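Local structure of DNA photolyase (Agrobacterium tumefaciens, 4U63) at residues E71-H76 with L264-I269; D221-G226 with L231-D236; A273-T278 with E296-E301. The protein probably uses light to split cyclobutane pyrimidine dimers in UV-damaged DNA, with FAD as cofactor and methenyltetrahydrofolate as antenna chromophore. All coordinates share one frame; numbering follows the deposited sequence.

Contacts 1 and 3 are buried, whereas contact 2 is only partly buried and takes in a water. Contact 1 joins helix 68-87 to the turn after helix 261-265 through one indole-carboxylate bond; contact 2 ties the loop before helix 227-238 to that helix by a lysine; contact 3 is apolar across helices 271-276 and 287-309 and reaches FAD. The three adjoin one another, their centres about 11 to 18 Å apart. E268 of contact 1 probably bonds the backbone N of G226 in contact 2, and the ring of W73 packs on W223. L234, on the helix of contact 2, meets I269 of contact 1 as well as V274 and A277 of contact 3. Polar chemistry thus gives way to hydrocarbon packing toward contact 3.

Contact 1 of 3, residues E71-H76 with L264-I269; sequences EWWLHH and LAAGEI
W73, on helix 68-87 of the Rossmann-like alpha/beta domain, meets A266 and E268 in the turn that follows helix 261-265. That helix ends in a Schellman motif: G267 has positive phi, and its N bonds back to L264 O at 3.1 Å. On either side of G267 in the chain, A266 and E268 both point their CB atoms toward W73. On the tight side, W73 holds CG anti to its backbone N (chi1 -168°), which carries the indole out from its helix with NE1 leading. NE1 donates to E268 OE2 at 2.8 Å, a bent bond with an N-H...O angle of 146° that arrives on the syn side of the carboxylate but well out of its plane. The carboxylate lies beside the indole edge, its plane turned only 16° from that of the ring. A266 adds one methyl, CB standing 3.7 Å from NE1 and meeting the ring obliquely. Several donors share the carboxylate: OE2 also bonds S77 OG, while OE1 bonds H263 ND1, so both oxygens are satisfied in a buried place and the group's rotation is fixed. H263 and W223 further pack edge-to-face with the indole. The other side of the helix is looser. E71, H75 and H76 are partly exposed, and a buffer molecule, probably from crystallisation, is weakly bonded to W72 NE1 and H76 NE2. The seam joins the alpha/beta domain to the region around FAD, which L264 touches. E268 OE1 lies at the indole edge, in the ring plane, 3.4 Å from W73 CZ2.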
# COMPACT_ATOMS: atom_id res chain seq x y z
N GLU A 71 9.83 2.47 -5.70
CA GLU A 71 11.28 2.71 -5.72
C GLU A 71 11.59 4.19 -5.45
O GLU A 71 12.52 4.51 -4.71
CB GLU A 71 11.90 2.26 -7.04
CG GLU A 71 11.98 0.75 -7.18
CD GLU A 71 12.53 0.31 -8.51
OE1 GLU A 71 12.49 1.08 -9.49
OE2 GLU A 71 13.02 -0.83 -8.59
N TRP A 72 10.80 5.08 -6.05
CA TRP A 72 10.89 6.51 -5.73
C TRP A 72 10.67 6.70 -4.24
O TRP A 72 11.44 7.41 -3.58
CB TRP A 72 9.86 7.31 -6.52
CG TRP A 72 9.84 8.77 -6.21
CD1 TRP A 72 10.52 9.74 -6.86
CD2 TRP A 72 9.08 9.43 -5.18
NE1 TRP A 72 10.26 10.96 -6.31
CE2 TRP A 72 9.37 10.81 -5.27
CE3 TRP A 72 8.19 8.99 -4.19
CZ2 TRP A 72 8.81 11.75 -4.42
CZ3 TRP A 72 7.63 9.94 -3.33
CH2 TRP A 72 7.94 11.30 -3.45
N TRP A 73 9.63 6.06 -3.71
CA TRP A 73 9.32 6.13 -2.28
C TRP A 73 10.49 5.63 -1.43
O TRP A 73 10.91 6.29 -0.46
CB TRP A 73 8.04 5.34 -1.95
CG TRP A 73 7.56 5.65 -0.58
CD1 TRP A 73 8.01 5.11 0.59
CD2 TRP A 73 6.57 6.62 -0.22
NE1 TRP A 73 7.36 5.67 1.65
CE2 TRP A 73 6.46 6.60 1.19
CE3 TRP A 73 5.75 7.50 -0.95
CZ2 TRP A 73 5.57 7.42 1.89
CZ3 TRP A 73 4.86 8.31 -0.25
CH2 TRP A 73 4.79 8.27 1.15
N LEU A 74 11.01 4.46 -1.80
CA LEU A 74 12.07 3.83 -1.02
C LEU A 74 13.32 4.68 -0.93
O LEU A 74 13.93 4.77 0.13
CB LEU A 74 12.43 2.46 -1.60
CG LEU A 74 13.58 1.72 -0.89
CD1 LEU A 74 13.19 1.34 0.52
CD2 LEU A 74 14.01 0.47 -1.66
N HIS A 75 13.72 5.29 -2.05
CA HIS A 75 14.88 6.16 -2.04
C HIS A 75 14.76 7.22 -0.95
O HIS A 75 15.64 7.39 -0.09
CB HIS A 75 15.04 6.85 -3.39
CG HIS A 75 16.18 7.81 -3.43
ND1 HIS A 75 17.43 7.47 -3.90
CD2 HIS A 75 16.27 9.11 -3.05
CE1 HIS A 75 18.23 8.51 -3.81
NE2 HIS A 75 17.55 9.52 -3.30
N HIS A 76 13.66 7.95 -0.99
CA HIS A 76 13.44 9.04 -0.04
C HIS A 76 13.26 8.53 1.38
O HIS A 76 13.73 9.16 2.32
CB HIS A 76 12.26 9.88 -0.47
CG HIS A 76 12.54 10.65 -1.72
ND1 HIS A 76 13.51 11.62 -1.78
CD2 HIS A 76 11.99 10.59 -2.94
CE1 HIS A 76 13.54 12.14 -2.99
NE2 HIS A 76 12.62 11.53 -3.72
N LEU A 264 2.08 3.50 5.82
CA LEU A 264 1.75 2.21 6.43
C LEU A 264 2.41 1.06 5.67
O LEU A 264 2.98 0.15 6.28
CB LEU A 264 0.22 2.01 6.51
CG LEU A 264 -0.48 2.75 7.66
CD1 LEU A 264 -1.97 2.83 7.43
CD2 LEU A 264 -0.19 2.09 9.00
N ALA A 265 2.36 1.12 4.35
CA ALA A 265 2.97 0.09 3.49
C ALA A 265 4.48 -0.02 3.71
O ALA A 265 5.03 -1.12 3.73
CB ALA A 265 2.68 0.40 2.03
N ALA A 266 5.13 1.13 3.85
CA ALA A 266 6.59 1.19 4.05
C ALA A 266 7.01 0.98 5.52
O ALA A 266 8.21 0.94 5.81
CB ALA A 266 7.12 2.53 3.54
N GLY A 267 6.04 0.87 6.43
CA GLY A 267 6.30 0.69 7.86
C GLY A 267 6.92 1.90 8.52
O GLY A 267 7.66 1.78 9.51
N GLU A 268 6.59 3.07 7.97
CA GLU A 268 7.08 4.35 8.50
C GLU A 268 6.26 4.81 9.69
O GLU A 268 6.65 5.72 10.44
CB GLU A 268 7.07 5.40 7.39
CG GLU A 268 8.09 5.06 6.33
CD GLU A 268 7.94 5.81 5.03
OE1 GLU A 268 7.05 6.68 4.91
OE2 GLU A 268 8.73 5.51 4.11
N ILE A 269 5.10 4.17 9.87
CA ILE A 269 4.26 4.37 11.04
C ILE A 269 3.55 3.03 11.29
O ILE A 269 3.22 2.33 10.35
CB ILE A 269 3.26 5.54 10.84
CG1 ILE A 269 2.55 5.88 12.15
CG2 ILE A 269 2.26 5.25 9.72
CD1 ILE A 269 1.92 7.25 12.15

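Contact 2 of 3, residues D221-G226 with L231-D236; sequences DIWTPG and LDKLDD
From I222, in a weakly bonded helical turn, the backbone runs extended through W223, T224 and P225 to G226, which has positive phi and is the N-cap of helix 227-238, the helix that carries K233 back over it. K233 does the bridging. Its chain bends at chi2 (-81°) and again at chi4 (-68°), and these turns bring the ammonium to the loop backbone. NZ donates to I222 O at 3.0 Å; the C=O...N angle of 161° places the donor nearly along the C=O axis. NZ also donates to water 1 at 2.9 Å, and the same water accepts from T224 N at 2.9 Å, which makes a second, indirect grip on the loop. One bond back from the ammonium, K233 CE rests obliquely against the W223 indole, 3.9 Å from CZ3, the two side chains crossing at about a right angle. I222 CG2 sits over the ring centre, 3.6 Å above the plane, while water 1 lies at the ring edge. W223 NE1 is held by H357 O. NZ, as expected for a charged lysine, donates to I222 O directly and to water 1, so the loop backbone is held at two points, one direct and one through water.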
# COMPACT_ATOMS: atom_id res chain seq x y z
N ASP A 221 4.44 16.97 -4.48
CA ASP A 221 3.31 17.86 -4.18
C ASP A 221 2.39 17.23 -3.15
O ASP A 221 1.71 17.93 -2.39
CB ASP A 221 2.50 18.18 -5.45
CG ASP A 221 3.27 19.02 -6.45
OD1 ASP A 221 4.27 19.68 -6.07
OD2 ASP A 221 2.88 19.02 -7.64
N ILE A 222 2.36 15.89 -3.15
CA ILE A 222 1.51 15.11 -2.28
C ILE A 222 2.27 14.42 -1.14
O ILE A 222 1.75 14.29 -0.04
CB ILE A 222 0.80 14.00 -3.09
CG1 ILE A 222 0.19 14.55 -4.39
CG2 ILE A 222 -0.25 13.29 -2.24
CD1 ILE A 222 -0.82 15.67 -4.20
N TRP A 223 3.49 13.96 -1.42
CA TRP A 223 4.18 13.03 -0.54
C TRP A 223 5.49 13.53 0.02
O TRP A 223 6.25 14.22 -0.66
CB TRP A 223 4.47 11.74 -1.32
CG TRP A 223 3.26 11.09 -1.88
CD1 TRP A 223 2.99 10.86 -3.19
CD2 TRP A 223 2.15 10.58 -1.14
NE1 TRP A 223 1.77 10.24 -3.32
CE2 TRP A 223 1.23 10.05 -2.07
CE3 TRP A 223 1.84 10.51 0.22
CZ2 TRP A 223 0.02 9.46 -1.69
CZ3 TRP A 223 0.64 9.94 0.61
CH2 TRP A 223 -0.26 9.41 -0.34
N THR A 224 5.75 13.14 1.28
CA THR A 224 7.04 13.33 1.95
C THR A 224 7.39 11.99 2.59
O THR A 224 7.02 11.73 3.74
CB THR A 224 6.96 14.45 3.00
OG1 THR A 224 6.55 15.66 2.35
CG2 THR A 224 8.29 14.70 3.70
N PRO A 225 8.07 11.11 1.84
CA PRO A 225 8.34 9.78 2.40
C PRO A 225 9.19 9.81 3.66
O PRO A 225 10.04 10.68 3.83
CB PRO A 225 9.10 9.09 1.26
CG PRO A 225 8.55 9.72 0.04
CD PRO A 225 8.46 11.17 0.43
N GLY A 226 8.91 8.87 4.55
CA GLY A 226 9.65 8.69 5.78
C GLY A 226 8.79 8.87 7.00
O GLY A 226 7.63 9.26 6.91
N LEU A 231 4.17 10.96 10.36
CA LEU A 231 3.63 11.59 11.57
C LEU A 231 2.95 12.92 11.22
O LEU A 231 1.91 13.23 11.78
CB LEU A 231 4.73 11.76 12.64
CG LEU A 231 5.38 10.43 13.09
CD1 LEU A 231 6.68 10.66 13.85
CD2 LEU A 231 4.41 9.58 13.91
N ASP A 232 3.52 13.67 10.27
CA ASP A 232 2.87 14.89 9.76
C ASP A 232 1.51 14.58 9.13
O ASP A 232 0.54 15.30 9.36
CB ASP A 232 3.75 15.61 8.73
CG ASP A 232 4.97 16.31 9.35
OD1 ASP A 232 5.05 16.46 10.59
OD2 ASP A 232 5.86 16.71 8.57
N LYS A 233 1.43 13.51 8.33
CA LYS A 233 0.13 13.08 7.75
C LYS A 233 -0.87 12.67 8.82
O LYS A 233 -2.04 13.03 8.77
CB LYS A 233 0.32 11.91 6.78
CG LYS A 233 0.90 12.31 5.43
CD LYS A 233 -0.15 12.87 4.49
CE LYS A 233 0.35 12.97 3.06
NZ LYS A 233 1.43 13.99 2.91
N LEU A 234 -0.40 11.90 9.79
CA LEU A 234 -1.28 11.47 10.88
C LEU A 234 -1.78 12.67 11.67
O LEU A 234 -3.00 12.80 11.90
CB LEU A 234 -0.57 10.46 11.79
CG LEU A 234 -1.39 9.98 12.99
CD1 LEU A 234 -2.67 9.27 12.56
CD2 LEU A 234 -0.54 9.07 13.86
N ASP A 235 -0.86 13.53 12.09
CA ASP A 235 -1.19 14.75 12.85
C ASP A 235 -2.22 15.62 12.14
O ASP A 235 -3.21 16.09 12.74
CB ASP A 235 0.06 15.60 13.10
CG ASP A 235 1.00 15.02 14.15
OD1 ASP A 235 0.65 14.04 14.83
OD2 ASP A 235 2.11 15.57 14.29
N ASP A 236 -1.98 15.85 10.86
CA ASP A 236 -2.87 16.68 10.06
C ASP A 236 -4.27 16.05 9.93
O ASP A 236 -5.28 16.76 9.97
CB ASP A 236 -2.28 16.93 8.68
CG ASP A 236 -3.10 17.93 7.88
OD1 ASP A 236 -3.37 19.05 8.39
OD2 ASP A 236 -3.48 17.59 6.75
O HOH W 1 3.67 12.21 3.06

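Contact 3 of 3, residues A273-T278 with E296-E301; sequences AVWHAT and EIVWRE. With FAD (flavin-adenine dinucleotide), chain C.
W275 O, belonging to the residue whose ring touches V298, is gripped twice by T278: OG1 donates at 2.6 Å, in the carbonyl plane and on a lone pair with a C=O...O angle of 143°, and the backbone N donates at 3.0 Å. Both bonds fold T278 back onto W275 O. R294 reinforces them, its NE bonding T278 OG1 while its guanidinium makes a cation-pi contact with W275. Across the interface the evidence is apolar. The backbones come closest at W275 and I297, with CA atoms 8.0 Å apart, yet each of these side chains touches a neighbour of the other. W275 presents its CZ3 edge to V298 CG2 at 3.9 Å, the methyl lying near the ring plane. V274 CG1 meets I297 CD1 at 3.8 Å, the two side chains crossing obliquely. I297 is bent at chi2 (-62°), and its terminal CD1 also touches the cofactor ribose, 3.8 Å from FAD C4B. One methyl therefore serves both the helix pair and the ligand. E296 lines the adenosine: its O comes within 3.0 Å of FAD O4B, a close approach of two acceptors, and its OE1 within 3.1 Å of N7A. F171 and W172 of helix 168-177 pack on V298. The helix pair backs the adenosine half of an FAD folded so that its adenine lies near the flavin, the U-shaped cofactor typical of the helical FAD-binding domain of photolyases.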
# COMPACT_ATOMS: atom_id res chain seq x y z
N ALA A 273 0.10 2.92 16.37
CA ALA A 273 0.26 4.38 16.55
C ALA A 273 -0.93 5.14 15.95
O ALA A 273 -1.46 6.05 16.56
CB ALA A 273 1.56 4.86 15.94
N VAL A 274 -1.33 4.74 14.75
CA VAL A 274 -2.51 5.33 14.09
C VAL A 274 -3.77 5.13 14.95
O VAL A 274 -4.51 6.08 15.21
CB VAL A 274 -2.72 4.76 12.68
CG1 VAL A 274 -3.98 5.33 12.04
CG2 VAL A 274 -1.52 5.04 11.79
N TRP A 275 -4.00 3.91 15.40
CA TRP A 275 -5.16 3.60 16.26
C TRP A 275 -5.15 4.43 17.55
O TRP A 275 -6.17 5.06 17.92
CB TRP A 275 -5.19 2.10 16.59
CG TRP A 275 -6.44 1.66 17.30
CD1 TRP A 275 -6.79 1.91 18.60
CD2 TRP A 275 -7.50 0.88 16.75
NE1 TRP A 275 -8.00 1.35 18.89
CE2 TRP A 275 -8.47 0.70 17.77
CE3 TRP A 275 -7.74 0.31 15.49
CZ2 TRP A 275 -9.65 -0.01 17.57
CZ3 TRP A 275 -8.92 -0.41 15.29
CH2 TRP A 275 -9.86 -0.57 16.34
N HIS A 276 -4.01 4.45 18.24
CA HIS A 276 -3.91 5.18 19.51
C HIS A 276 -4.15 6.69 19.33
O HIS A 276 -4.69 7.35 20.22
CB HIS A 276 -2.55 4.92 20.16
CG HIS A 276 -2.42 5.46 21.55
ND1 HIS A 276 -1.87 6.69 21.82
CD2 HIS A 276 -2.77 4.93 22.75
CE1 HIS A 276 -1.89 6.90 23.12
NE2 HIS A 276 -2.43 5.85 23.71
N ALA A 277 -3.77 7.22 18.17
CA ALA A 277 -4.00 8.63 17.85
C ALA A 277 -5.49 8.99 17.74
O ALA A 277 -5.83 10.18 17.78
CB ALA A 277 -3.28 8.99 16.56
N THR A 278 -6.37 7.99 17.58
CA THR A 278 -7.82 8.22 17.52
C THR A 278 -8.49 8.14 18.89
O THR A 278 -9.70 8.33 18.98
CB THR A 278 -8.51 7.22 16.58
OG1 THR A 278 -8.48 5.90 17.14
CG2 THR A 278 -7.88 7.24 15.21
N GLU A 296 -11.34 1.09 8.39
CA GLU A 296 -10.45 1.09 7.23
C GLU A 296 -9.06 0.55 7.58
O GLU A 296 -8.48 -0.22 6.80
CB GLU A 296 -10.37 2.48 6.60
CG GLU A 296 -11.71 3.00 6.10
CD GLU A 296 -12.47 2.01 5.25
OE1 GLU A 296 -11.86 1.42 4.32
OE2 GLU A 296 -13.67 1.82 5.51
N ILE A 297 -8.56 0.91 8.75
CA ILE A 297 -7.32 0.32 9.28
C ILE A 297 -7.47 -1.22 9.37
O ILE A 297 -6.56 -1.97 9.04
CB ILE A 297 -6.96 0.91 10.67
CG1 ILE A 297 -6.66 2.42 10.56
CG2 ILE A 297 -5.78 0.18 11.30
CD1 ILE A 297 -5.47 2.75 9.68
N VAL A 298 -8.64 -1.66 9.83
CA VAL A 298 -8.92 -3.09 9.96
C VAL A 298 -9.12 -3.77 8.59
O VAL A 298 -8.86 -4.98 8.47
CB VAL A 298 -10.08 -3.32 10.95
CG1 VAL A 298 -10.53 -4.77 10.98
CG2 VAL A 298 -9.64 -2.89 12.35
N TRP A 299 -9.55 -3.05 7.56
CA TRP A 299 -9.55 -3.62 6.19
C TRP A 299 -8.13 -4.01 5.76
O TRP A 299 -7.94 -5.04 5.14
CB TRP A 299 -10.20 -2.69 5.15
CG TRP A 299 -11.69 -2.83 5.10
CD1 TRP A 299 -12.61 -2.01 5.66
CD2 TRP A 299 -12.44 -3.88 4.46
NE1 TRP A 299 -13.88 -2.45 5.41
CE2 TRP A 299 -13.80 -3.61 4.67
CE3 TRP A 299 -12.09 -5.02 3.71
CZ2 TRP A 299 -14.82 -4.42 4.18
CZ3 TRP A 299 -13.11 -5.84 3.22
CH2 TRP A 299 -14.46 -5.53 3.46
N ARG A 300 -7.13 -3.20 6.11
CA ARG A 300 -5.73 -3.57 5.86
C ARG A 300 -5.38 -4.88 6.59
O ARG A 300 -4.81 -5.80 5.99
CB ARG A 300 -4.78 -2.42 6.25
CG ARG A 300 -3.29 -2.78 6.22
CD ARG A 300 -2.42 -1.55 6.44
NE ARG A 300 -1.00 -1.88 6.55
CZ ARG A 300 -0.38 -2.29 7.66
NH1 ARG A 300 -1.02 -2.40 8.83
NH2 ARG A 300 0.92 -2.57 7.62
N GLU A 301 -5.75 -4.95 7.87
CA GLU A 301 -5.57 -6.18 8.66
C GLU A 301 -6.19 -7.38 7.98
O GLU A 301 -5.57 -8.46 7.88
CB GLU A 301 -6.18 -6.02 10.05
CG GLU A 301 -5.54 -4.92 10.90
CD GLU A 301 -4.15 -5.28 11.38
OE1 GLU A 301 -3.91 -6.46 11.77
OE2 GLU A 301 -3.29 -4.37 11.37
PA FAD C . -7.96 6.13 4.39
O1A FAD C . -9.39 6.22 3.95
O2A FAD C . -7.36 7.27 5.14
O5B FAD C . -7.83 4.75 5.20
C5B FAD C . -6.83 4.54 6.20
C4B FAD C . -6.00 3.30 5.93
O4B FAD C . -6.81 2.13 5.91
C3B FAD C . -5.29 3.32 4.60
O3B FAD C . -4.10 4.12 4.63
C2B FAD C . -5.04 1.85 4.35
O2B FAD C . -3.88 1.39 5.04
C1B FAD C . -6.27 1.20 4.95
N9A FAD C . -7.34 0.91 3.97
C8A FAD C . -8.36 1.72 3.64
N7A FAD C . -9.17 1.14 2.74
C5A FAD C . -8.69 -0.09 2.49
C6A FAD C . -9.08 -1.21 1.63
N6A FAD C . -10.18 -1.12 0.86
N1A FAD C . -8.29 -2.31 1.65
C2A FAD C . -7.18 -2.39 2.42
N3A FAD C . -6.77 -1.39 3.24
C4A FAD C . -7.48 -0.24 3.30
N1 FAD C . -4.45 -0.13 -0.37
C2 FAD C . -3.13 -0.22 -0.10
O2 FAD C . -2.74 0.17 1.02
N3 FAD C . -2.24 -0.73 -1.00
C4 FAD C . -2.63 -1.17 -2.22
O4 FAD C . -1.81 -1.65 -3.05
C4X FAD C . -4.06 -1.08 -2.59
N5 FAD C . -4.55 -1.48 -3.80
C5X FAD C . -5.89 -1.40 -4.08
C6 FAD C . -6.39 -1.83 -5.30
C7 FAD C . -7.75 -1.74 -5.60
C7M FAD C . -8.28 -2.21 -6.93
C8 FAD C . -8.69 -1.18 -4.60
C8M FAD C . -10.18 -1.07 -4.86
C9 FAD C . -8.20 -0.76 -3.39
C9A FAD C . -6.84 -0.84 -3.07
N10 FAD C . -6.34 -0.39 -1.81
C10 FAD C . -4.96 -0.51 -1.55
C1' FAD C . -7.22 0.11 -0.75
C2' FAD C . -7.52 1.59 -0.65
O2' FAD C . -8.02 2.07 -1.90
C3' FAD C . -6.31 2.39 -0.19
O3' FAD C . -5.79 1.87 1.03
C4' FAD C . -6.73 3.85 0.01
O4' FAD C . -7.04 4.42 -1.26
C5' FAD C . -5.59 4.61 0.66
O5' FAD C . -5.93 5.99 0.87
P FAD C . -5.90 6.58 2.36
O1P FAD C . -6.20 8.04 2.29
O2P FAD C . -4.61 6.21 3.04
O3P FAD C . -7.11 5.78 3.05